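Local coordinates for protein glutaredoxin-2 (Vaccinia virus, PDB 2G2Q) that transfers disulfide bonds to viral membrane proteins in the host cytoplasm as a thioredoxin-fold oxidoreductase needed for virion morphogenesis, at residues F8-Y12 with V35-F40; I70-F74 with F85-N89; F74-P78 with I111-Y116. All coordinates share one frame; numbering follows the deposited sequence.

Overall arrangement
All three contacts involve strands of one mixed sheet. Contact 1 pairs the ends of strands 3-9 and 30-36; the chain runs from the first into the segment of the redox-active cysteines Cys-13 and Cys-16, whose disulfide is absent here. Contact 2 lies about 14 Å from it, centre to centre, on the neighbouring strand 71-77, and the two touch through the Phe-8 and Phe-74 rings, CE2 of Phe-8 being 3.8 Å from CD1 of Phe-74. Contact 3 continues along the same strand, its centre about 11 Å from that of contact 2 and about 21 Å from that of contact 1. Phe-74 belongs to both later contacts, and a sulfate is bound at contact 3, across the chain's centre from contact 1.

Contact 1 of 3, residues F8-Y12 with V35-F40; sequences FGKPY and VDILSF
Ile-37 lays CD1 against the backbone of Gly-9, where no side chain intervenes, and this is the tightly packed part of the contact. The two backbones run parallel here. Gly-9, which is buried, gives a weak bond from its N to Val-35 O, and Ile-37 N a firmer one to Gly-9 O at 2.9 Å, nearly straight at the hydrogen (168°). The CD of Pro-11 rests 3.3 Å from Ile-37 O. Val-35 lies alongside Phe-8 in a close but partly exposed pair. Its CB sits over one face of the ring, 3.8 Å from the centroid, in a CH-pi contact displaced toward the rim, while CG1 reaches CE1 of Phe-8 at 3.5 Å. With CG1 anti to the backbone N (chi1 -167°), Val-35 spreads its two methyls along the ring, CG2 lying near CZ.

The solvent side is formed by Asp-36, Leu-38 and Phe-40, all exposed. Pro-11 sets its CB near the carboxylate of Asp-36, and its CG meets CD2 of Leu-38 at 4.0 Å. Lys-10 passes its CD by CE1 of Phe-40 at 3.4 Å, and its NZ goes on to bond Asn-68 and Ser-67. The paired strands close the beta-alpha-beta unit 3-9, 14-24, 30-36, the N-terminal part of a thioredoxin fold, with the chain leaving 3-9 directly into the redox-active segment of Cys-13 and Cys-16.

Contact 2 of 3, residues I70-F74 with F85-N89; sequences IVSIF and FVDIN
Phe-74 drives its ring edge into one face of Phe-85, a T-shaped (edge-to-face) pair with centroids 4.6 Å apart and planes at 66°. The closest approach is CE2 of Phe-74 to CZ of Phe-85, 3.3 Å, toward the rim of the face rather than its middle. The two side chains leave the same face of the sheet and lie alongside each other, their residues being directly opposite in an antiparallel non-hydrogen-bonded pair. Next to them, Val-86 N donates to Ile-73 O at 3.1 Å. Past this bond the chain of 86-89 leaves the strand, and a water bridges the two segments: it accepts from Ile-73 N and donates to Val-86 O, each at 2.8 Å. Aliphatic groups line the other face. Ile-73 splits its branches, CG2 meeting CG2 of Val-86 and CD1 reaching CG2 of Ile-88 at 3.9 Å. Ile-88 holds CG1 between its backbone N and carbonyl carbon (chi1 64°), which carries CD1 to Val-71 O at 3.4 Å.

Farther out, Trp-119 packs on both phenylalanine rings. Leu-107 of helix 104-113 covers Ile-73 and Ile-88, Val-19 of helix 14-24 covers Val-71 and Ile-73, and strand 3-9 pairs with the other edge of 71-77.

Contact 3 of 3, residues F74-P78 with I111-Y116; sequences FKYNP and IEKATY. With SO4 (sulfate ion), chain D.
This contact ties strand 71-77 to the end of helix 104-113 and the turn beyond it, the C-terminal part of the thioredoxin fold, where a sulfate probably taken from the crystallisation liquor is bound. Lys-75 carries the contact. Its CG stands anti to the backbone N (chi1 -178°) and the chain bends at chi3 (72°), bringing NZ to the carbonyls of Ile-111, in the last turn of the helix, and Ala-114, just after it. NZ donates to Ile-111 O at 2.7 Å, nearly along the C=O axis, and to Ala-114 O at 2.9 Å, there in the carbonyl plane and on a lone pair. A third bond runs from NZ to O2 of the sulfate, 3.0 Å, with a weak, longer one to O1. The buried ammonium is thus gripped by one carbonyl from the helix end, one from the segment after it, and an anion that probably helps to offset its charge.

Tyr-116 crosses Lys-75 at about a right angle, its OH lying 3.4 Å from CE of Lys-75 and donating to sulfate O1 at 2.7 Å. That oxygen lies at the ring edge, near its plane. Asn-77 brings CB to 3.8 Å from CE2 of Tyr-116, while OD1 is used by the backbone N of Gln-79 and Thr-80. CB of Ala-114 sits 3.8 Å from NZ of Lys-75.

Tyr-30 of strand 30-36 and Asn-3 of strand 3-9 complete the sulfate site with their own hydrogen bonds. Ala-84 of the adjoining strand 82-85 packs against Lys-75, Ala-114 and Tyr-116, and Ile-111 reaches back to Leu-5 and Leu-26.

Contact 1 of 3, residues F8-Y12 with V35-F40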
loop_
_atom_site.group_PDB
_atom_site.type_symbol
_atom_site.label_atom_id
_atom_site.label_comp_id
_atom_site.label_asym_id
_atom_site.label_seq_id
_atom_site.Cartn_x
_atom_site.Cartn_y
_atom_site.Cartn_z
ATOM N N PHE A 8 -2.694 -1.013 -3.523
ATOM C CA PHE A 8 -1.984 -0.305 -4.574
ATOM C C PHE A 8 -0.491 -0.401 -4.353
ATOM O O PHE A 8 -0.013 -0.221 -3.240
ATOM C CB PHE A 8 -2.347 1.189 -4.545
ATOM C CG PHE A 8 -3.727 1.508 -5.083
ATOM C CD1 PHE A 8 -3.880 2.078 -6.346
ATOM C CD2 PHE A 8 -4.869 1.252 -4.321
ATOM C CE1 PHE A 8 -5.159 2.378 -6.841
ATOM C CE2 PHE A 8 -6.129 1.541 -4.813
ATOM C CZ PHE A 8 -6.284 2.099 -6.068
ATOM N N GLY A 9 0.247 -0.653 -5.430
ATOM C CA GLY A 9 1.712 -0.586 -5.432
ATOM C C GLY A 9 2.251 -0.920 -6.816
ATOM O O GLY A 9 1.492 -1.303 -7.688
ATOM N N LYS A 10 3.556 -0.761 -7.024
ATOM C CA LYS A 10 4.203 -1.263 -8.242
ATOM C C LYS A 10 4.188 -2.780 -8.284
ATOM O O LYS A 10 4.430 -3.436 -7.262
ATOM C CB LYS A 10 5.644 -0.796 -8.337
ATOM C CG LYS A 10 5.818 0.461 -9.157
ATOM C CD LYS A 10 7.216 1.035 -9.005
ATOM C CE LYS A 10 8.241 0.160 -9.652
ATOM N NZ LYS A 10 9.540 0.855 -9.638
ATOM N N PRO A 11 3.889 -3.345 -9.462
ATOM C CA PRO A 11 3.982 -4.782 -9.633
ATOM C C PRO A 11 5.458 -5.184 -9.663
ATOM O O PRO A 11 6.323 -4.365 -10.006
ATOM C CB PRO A 11 3.371 -4.996 -11.022
ATOM C CG PRO A 11 3.643 -3.717 -11.761
ATOM C CD PRO A 11 3.467 -2.663 -10.704
ATOM N N TYR A 12 5.740 -6.436 -9.325
ATOM C CA TYR A 12 7.081 -6.996 -9.460
ATOM C C TYR A 12 8.135 -6.257 -8.639
ATOM O O TYR A 12 9.244 -6.033 -9.090
ATOM C CB TYR A 12 7.473 -7.097 -10.945
ATOM C CG TYR A 12 6.385 -7.748 -11.773
ATOM C CD1 TYR A 12 6.114 -9.119 -11.653
ATOM C CD2 TYR A 12 5.609 -6.996 -12.658
ATOM C CE1 TYR A 12 5.104 -9.720 -12.402
ATOM C CE2 TYR A 12 4.592 -7.589 -13.415
ATOM C CZ TYR A 12 4.346 -8.947 -13.280
ATOM O OH TYR A 12 3.344 -9.550 -14.028
ATOM N N VAL A 35 -4.328 -3.231 -7.394
ATOM C CA VAL A 35 -4.189 -2.255 -8.455
ATOM C C VAL A 35 -2.693 -2.045 -8.650
ATOM O O VAL A 35 -1.970 -1.691 -7.715
ATOM C CB VAL A 35 -4.941 -0.946 -8.146
ATOM C CG1 VAL A 35 -5.059 -0.068 -9.391
ATOM C CG2 VAL A 35 -6.345 -1.264 -7.613
ATOM N N ASP A 36 -2.224 -2.329 -9.855
ATOM C CA ASP A 36 -0.835 -2.103 -10.190
ATOM C C ASP A 36 -0.651 -0.663 -10.608
ATOM O O ASP A 36 -1.428 -0.132 -11.407
ATOM C CB ASP A 36 -0.411 -3.002 -11.343
ATOM C CG ASP A 36 -0.272 -4.457 -10.942
ATOM O OD1 ASP A 36 -0.285 -4.777 -9.734
ATOM O OD2 ASP A 36 -0.134 -5.288 -11.857
ATOM N N ILE A 37 0.376 -0.034 -10.060
ATOM C CA ILE A 37 0.783 1.268 -10.511
ATOM C C ILE A 37 1.855 1.071 -11.564
ATOM O O ILE A 37 2.920 0.554 -11.259
ATOM C CB ILE A 37 1.352 2.086 -9.381
ATOM C CG1 ILE A 37 0.270 2.347 -8.336
ATOM C CG2 ILE A 37 1.902 3.389 -9.945
ATOM C CD1 ILE A 37 0.804 2.815 -7.029
ATOM N N LEU A 38 1.572 1.488 -12.795
ATOM C CA LEU A 38 2.431 1.158 -13.929
ATOM C C LEU A 38 3.319 2.285 -14.437
ATOM O O LEU A 38 4.172 2.065 -15.286
ATOM C CB LEU A 38 1.598 0.649 -15.102
ATOM C CG LEU A 38 0.678 -0.552 -14.917
ATOM C CD1 LEU A 38 -0.125 -0.761 -16.202
ATOM C CD2 LEU A 38 1.445 -1.820 -14.503
ATOM N N SER A 39 3.116 3.491 -13.947
ATOM C CA SER A 39 3.672 4.632 -14.628
ATOM C C SER A 39 3.938 5.823 -13.734
ATOM O O SER A 39 3.041 6.286 -13.049
ATOM C CB SER A 39 2.725 5.046 -15.735
ATOM O OG SER A 39 3.464 5.460 -16.823
ATOM N N PHE A 40 5.168 6.333 -13.786
ATOM C CA PHE A 40 5.584 7.476 -12.964
ATOM C C PHE A 40 6.195 8.554 -13.835
ATOM O O PHE A 40 6.887 8.263 -14.835
ATOM C CB PHE A 40 6.567 7.049 -11.859
ATOM C CG PHE A 40 5.984 6.045 -10.904
ATOM C CD1 PHE A 40 6.159 4.690 -11.115
ATOM C CD2 PHE A 40 5.228 6.456 -9.824
ATOM C CE1 PHE A 40 5.591 3.755 -10.262
ATOM C CE2 PHE A 40 4.664 5.523 -8.946
ATOM C CZ PHE A 40 4.851 4.166 -9.162
#

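Contact 2 of 3, residues I70-F74 with F85-N89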
loop_
_atom_site.group_PDB
_atom_site.type_symbol
_atom_site.label_atom_id
_atom_site.label_comp_id
_atom_site.label_asym_id
_atom_site.label_seq_id
_atom_site.Cartn_x
_atom_site.Cartn_y
_atom_site.Cartn_z
ATOM N N ILE A 70 5.968 2.770 -2.572
ATOM C CA ILE A 70 4.581 3.191 -2.550
ATOM C C ILE A 70 3.752 1.948 -2.256
ATOM O O ILE A 70 3.791 0.964 -3.013
ATOM C CB ILE A 70 4.099 3.715 -3.939
ATOM C CG1 ILE A 70 4.998 4.817 -4.514
ATOM C CG2 ILE A 70 2.614 4.128 -3.900
ATOM C CD1 ILE A 70 5.405 5.884 -3.556
ATOM N N VAL A 71 3.023 1.965 -1.154
ATOM C CA VAL A 71 1.986 0.955 -0.952
ATOM C C VAL A 71 0.849 1.527 -0.128
ATOM O O VAL A 71 1.066 2.132 0.922
ATOM C CB VAL A 71 2.549 -0.400 -0.389
ATOM C CG1 VAL A 71 3.354 -0.188 0.915
ATOM C CG2 VAL A 71 1.434 -1.455 -0.242
ATOM N N SER A 72 -0.359 1.371 -0.642
ATOM C CA SER A 72 -1.536 1.822 0.051
ATOM C C SER A 72 -2.607 0.744 0.059
ATOM O O SER A 72 -2.820 0.045 -0.941
ATOM C CB SER A 72 -2.076 3.097 -0.602
ATOM O OG SER A 72 -1.063 4.083 -0.674
ATOM N N ILE A 73 -3.288 0.641 1.194
ATOM C CA ILE A 73 -4.375 -0.299 1.397
ATOM C C ILE A 73 -5.696 0.428 1.741
ATOM O O ILE A 73 -5.756 1.273 2.634
ATOM C CB ILE A 73 -4.017 -1.330 2.481
ATOM C CG1 ILE A 73 -2.718 -2.066 2.112
ATOM C CG2 ILE A 73 -5.160 -2.319 2.693
ATOM C CD1 ILE A 73 -2.177 -2.978 3.222
ATOM N N PHE A 74 -6.740 0.077 1.006
ATOM C CA PHE A 74 -8.078 0.542 1.277
ATOM C C PHE A 74 -8.964 -0.644 1.636
ATOM O O PHE A 74 -8.694 -1.799 1.271
ATOM C CB PHE A 74 -8.672 1.251 0.056
ATOM C CG PHE A 74 -7.936 2.481 -0.341
ATOM C CD1 PHE A 74 -6.822 2.407 -1.176
ATOM C CD2 PHE A 74 -8.343 3.710 0.114
ATOM C CE1 PHE A 74 -6.122 3.548 -1.533
ATOM C CE2 PHE A 74 -7.662 4.852 -0.254
ATOM C CZ PHE A 74 -6.541 4.774 -1.071
ATOM N N PHE A 85 -9.776 4.174 4.698
ATOM C CA PHE A 85 -8.342 4.368 4.522
ATOM C C PHE A 85 -7.537 3.663 5.593
ATOM O O PHE A 85 -7.532 4.100 6.718
ATOM C CB PHE A 85 -8.025 5.842 4.685
ATOM C CG PHE A 85 -7.669 6.525 3.426
ATOM C CD1 PHE A 85 -6.346 6.553 2.993
ATOM C CD2 PHE A 85 -8.651 7.152 2.664
ATOM C CE1 PHE A 85 -5.996 7.206 1.789
ATOM C CE2 PHE A 85 -8.337 7.806 1.463
ATOM C CZ PHE A 85 -7.008 7.837 1.021
ATOM N N VAL A 86 -6.812 2.606 5.258
ATOM C CA VAL A 86 -5.987 1.956 6.280
ATOM C C VAL A 86 -4.670 2.711 6.569
ATOM O O VAL A 86 -3.937 3.094 5.646
ATOM C CB VAL A 86 -5.723 0.478 5.937
ATOM C CG1 VAL A 86 -5.046 -0.225 7.087
ATOM C CG2 VAL A 86 -7.038 -0.234 5.589
ATOM N N ASP A 87 -4.392 2.923 7.862
ATOM C CA ASP A 87 -3.149 3.555 8.320
ATOM C C ASP A 87 -2.062 2.515 8.657
ATOM O O ASP A 87 -1.892 2.101 9.815
ATOM C CB ASP A 87 -3.420 4.489 9.495
ATOM C CG ASP A 87 -2.213 5.325 9.869
ATOM O OD1 ASP A 87 -2.314 6.159 10.800
ATOM O OD2 ASP A 87 -1.149 5.148 9.242
ATOM N N ILE A 88 -1.295 2.149 7.632
ATOM C CA ILE A 88 -0.377 1.006 7.687
ATOM C C ILE A 88 1.073 1.276 8.119
ATOM O O ILE A 88 1.834 0.333 8.338
ATOM C CB ILE A 88 -0.310 0.323 6.326
ATOM C CG1 ILE A 88 0.296 1.288 5.294
ATOM C CG2 ILE A 88 -1.689 -0.188 5.946
ATOM C CD1 ILE A 88 0.465 0.705 3.929
ATOM N N ASN A 89 1.447 2.547 8.240
ATOM C CA ASN A 89 2.836 2.914 8.497
ATOM C C ASN A 89 3.478 2.221 9.699
ATOM O O ASN A 89 4.606 1.721 9.594
ATOM C CB ASN A 89 2.979 4.428 8.615
ATOM C CG ASN A 89 2.757 5.135 7.294
ATOM O OD1 ASN A 89 1.759 4.904 6.606
ATOM N ND2 ASN A 89 3.689 6.014 6.930
HETATM O O HOH W 1 -2.930 2.631 3.111
#

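Contact 3 of 3, residues F74-P78 with I111-Y116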
loop_
_atom_site.group_PDB
_atom_site.type_symbol
_atom_site.label_atom_id
_atom_site.label_comp_id
_atom_site.label_asym_id
_atom_site.label_seq_id
_atom_site.Cartn_x
_atom_site.Cartn_y
_atom_site.Cartn_z
ATOM N N PHE A 74 -6.740 0.077 1.006
ATOM C CA PHE A 74 -8.078 0.542 1.277
ATOM C C PHE A 74 -8.964 -0.644 1.636
ATOM O O PHE A 74 -8.694 -1.799 1.271
ATOM C CB PHE A 74 -8.672 1.251 0.056
ATOM C CG PHE A 74 -7.936 2.481 -0.341
ATOM C CD1 PHE A 74 -6.822 2.407 -1.176
ATOM C CD2 PHE A 74 -8.343 3.710 0.114
ATOM C CE1 PHE A 74 -6.122 3.548 -1.533
ATOM C CE2 PHE A 74 -7.662 4.852 -0.254
ATOM C CZ PHE A 74 -6.541 4.774 -1.071
ATOM N N LYS A 75 -10.033 -0.339 2.347
ATOM C CA LYS A 75 -10.958 -1.349 2.806
ATOM C C LYS A 75 -12.302 -0.923 2.239
ATOM O O LYS A 75 -12.802 0.159 2.556
ATOM C CB LYS A 75 -10.940 -1.419 4.344
ATOM C CG LYS A 75 -11.844 -2.484 4.939
ATOM C CD LYS A 75 -11.651 -2.656 6.454
ATOM C CE LYS A 75 -12.224 -1.492 7.265
ATOM N NZ LYS A 75 -11.947 -1.671 8.727
ATOM N N TYR A 76 -12.857 -1.748 1.355
ATOM C CA TYR A 76 -14.152 -1.463 0.742
ATOM C C TYR A 76 -15.232 -2.418 1.251
ATOM O O TYR A 76 -15.046 -3.650 1.263
ATOM C CB TYR A 76 -14.076 -1.546 -0.799
ATOM C CG TYR A 76 -15.385 -1.185 -1.463
ATOM C CD1 TYR A 76 -15.944 0.084 -1.289
ATOM C CD2 TYR A 76 -16.085 -2.110 -2.241
ATOM C CE1 TYR A 76 -17.134 0.440 -1.893
ATOM C CE2 TYR A 76 -17.298 -1.764 -2.853
ATOM C CZ TYR A 76 -17.818 -0.483 -2.662
ATOM O OH TYR A 76 -19.034 -0.109 -3.236
ATOM N N ASN A 77 -16.368 -1.850 1.642
ATOM C CA ASN A 77 -17.519 -2.653 2.037
ATOM C C ASN A 77 -18.577 -2.668 0.953
ATOM O O ASN A 77 -19.337 -1.709 0.820
ATOM C CB ASN A 77 -18.113 -2.177 3.384
ATOM C CG ASN A 77 -19.242 -3.077 3.886
ATOM O OD1 ASN A 77 -20.156 -3.460 3.137
ATOM N ND2 ASN A 77 -19.177 -3.423 5.147
ATOM N N PRO A 78 -18.688 -3.791 0.224
ATOM C CA PRO A 78 -19.551 -3.901 -0.973
ATOM C C PRO A 78 -21.060 -3.823 -0.667
ATOM O O PRO A 78 -21.881 -3.517 -1.555
ATOM C CB PRO A 78 -19.216 -5.291 -1.519
ATOM C CG PRO A 78 -17.963 -5.715 -0.814
ATOM C CD PRO A 78 -18.027 -5.072 0.536
ATOM N N ILE A 111 -6.019 -2.569 9.873
ATOM C CA ILE A 111 -7.047 -2.858 8.880
ATOM C C ILE A 111 -8.414 -2.966 9.567
ATOM O O ILE A 111 -9.430 -2.527 9.038
ATOM C CB ILE A 111 -6.754 -4.180 8.129
ATOM C CG1 ILE A 111 -5.594 -4.000 7.162
ATOM C CG2 ILE A 111 -8.002 -4.685 7.380
ATOM C CD1 ILE A 111 -5.060 -5.340 6.661
ATOM N N GLU A 112 -8.428 -3.556 10.750
ATOM C CA GLU A 112 -9.683 -3.788 11.423
ATOM C C GLU A 112 -10.299 -2.532 12.025
ATOM O O GLU A 112 -11.511 -2.426 12.084
ATOM C CB GLU A 112 -9.555 -4.935 12.427
ATOM C CG GLU A 112 -9.512 -6.291 11.709
ATOM C CD GLU A 112 -9.376 -7.465 12.649
ATOM O OE1 GLU A 112 -9.972 -8.524 12.349
ATOM O OE2 GLU A 112 -8.683 -7.338 13.690
ATOM N N LYS A 113 -9.461 -1.579 12.419
ATOM C CA LYS A 113 -9.895 -0.328 13.062
ATOM C C LYS A 113 -10.210 0.789 12.066
ATOM O O LYS A 113 -10.764 1.815 12.436
ATOM C CB LYS A 113 -8.810 0.184 14.010
ATOM C CG LYS A 113 -8.552 -0.660 15.250
ATOM C CD LYS A 113 -7.138 -0.372 15.790
ATOM C CE LYS A 113 -7.114 -0.177 17.305
ATOM N NZ LYS A 113 -6.992 -1.425 18.129
ATOM N N ALA A 114 -9.823 0.609 10.814
ATOM C CA ALA A 114 -10.021 1.629 9.793
ATOM C C ALA A 114 -11.516 1.974 9.655
ATOM O O ALA A 114 -12.338 1.099 9.424
ATOM C CB ALA A 114 -9.452 1.141 8.472
ATOM N N THR A 115 -11.849 3.251 9.801
ATOM C CA THR A 115 -13.238 3.689 9.823
ATOM C C THR A 115 -13.810 3.960 8.446
ATOM O O THR A 115 -13.143 4.525 7.597
ATOM C CB THR A 115 -13.423 4.956 10.671
ATOM O OG1 THR A 115 -12.676 6.033 10.080
ATOM C CG2 THR A 115 -12.987 4.714 12.112
ATOM N N TYR A 116 -15.064 3.569 8.250
ATOM C CA TYR A 116 -15.777 3.753 6.982
ATOM C C TYR A 116 -16.360 5.138 6.772
ATOM O O TYR A 116 -16.757 5.807 7.726
ATOM C CB TYR A 116 -16.930 2.761 6.886
ATOM C CG TYR A 116 -16.473 1.366 6.625
ATOM C CD1 TYR A 116 -16.647 0.370 7.580
ATOM C CD2 TYR A 116 -15.855 1.036 5.435
ATOM C CE1 TYR A 116 -16.227 -0.917 7.347
ATOM C CE2 TYR A 116 -15.431 -0.235 5.200
ATOM C CZ TYR A 116 -15.619 -1.216 6.162
ATOM O OH TYR A 116 -15.182 -2.497 5.923
HETATM S S SO4 D . -14.077 -4.829 8.767
HETATM O O1 SO4 D . -14.707 -3.584 8.350
HETATM O O2 SO4 D . -12.637 -4.633 8.920
HETATM O O3 SO4 D . -14.659 -5.215 10.055
HETATM O O4 SO4 D . -14.338 -5.872 7.775
#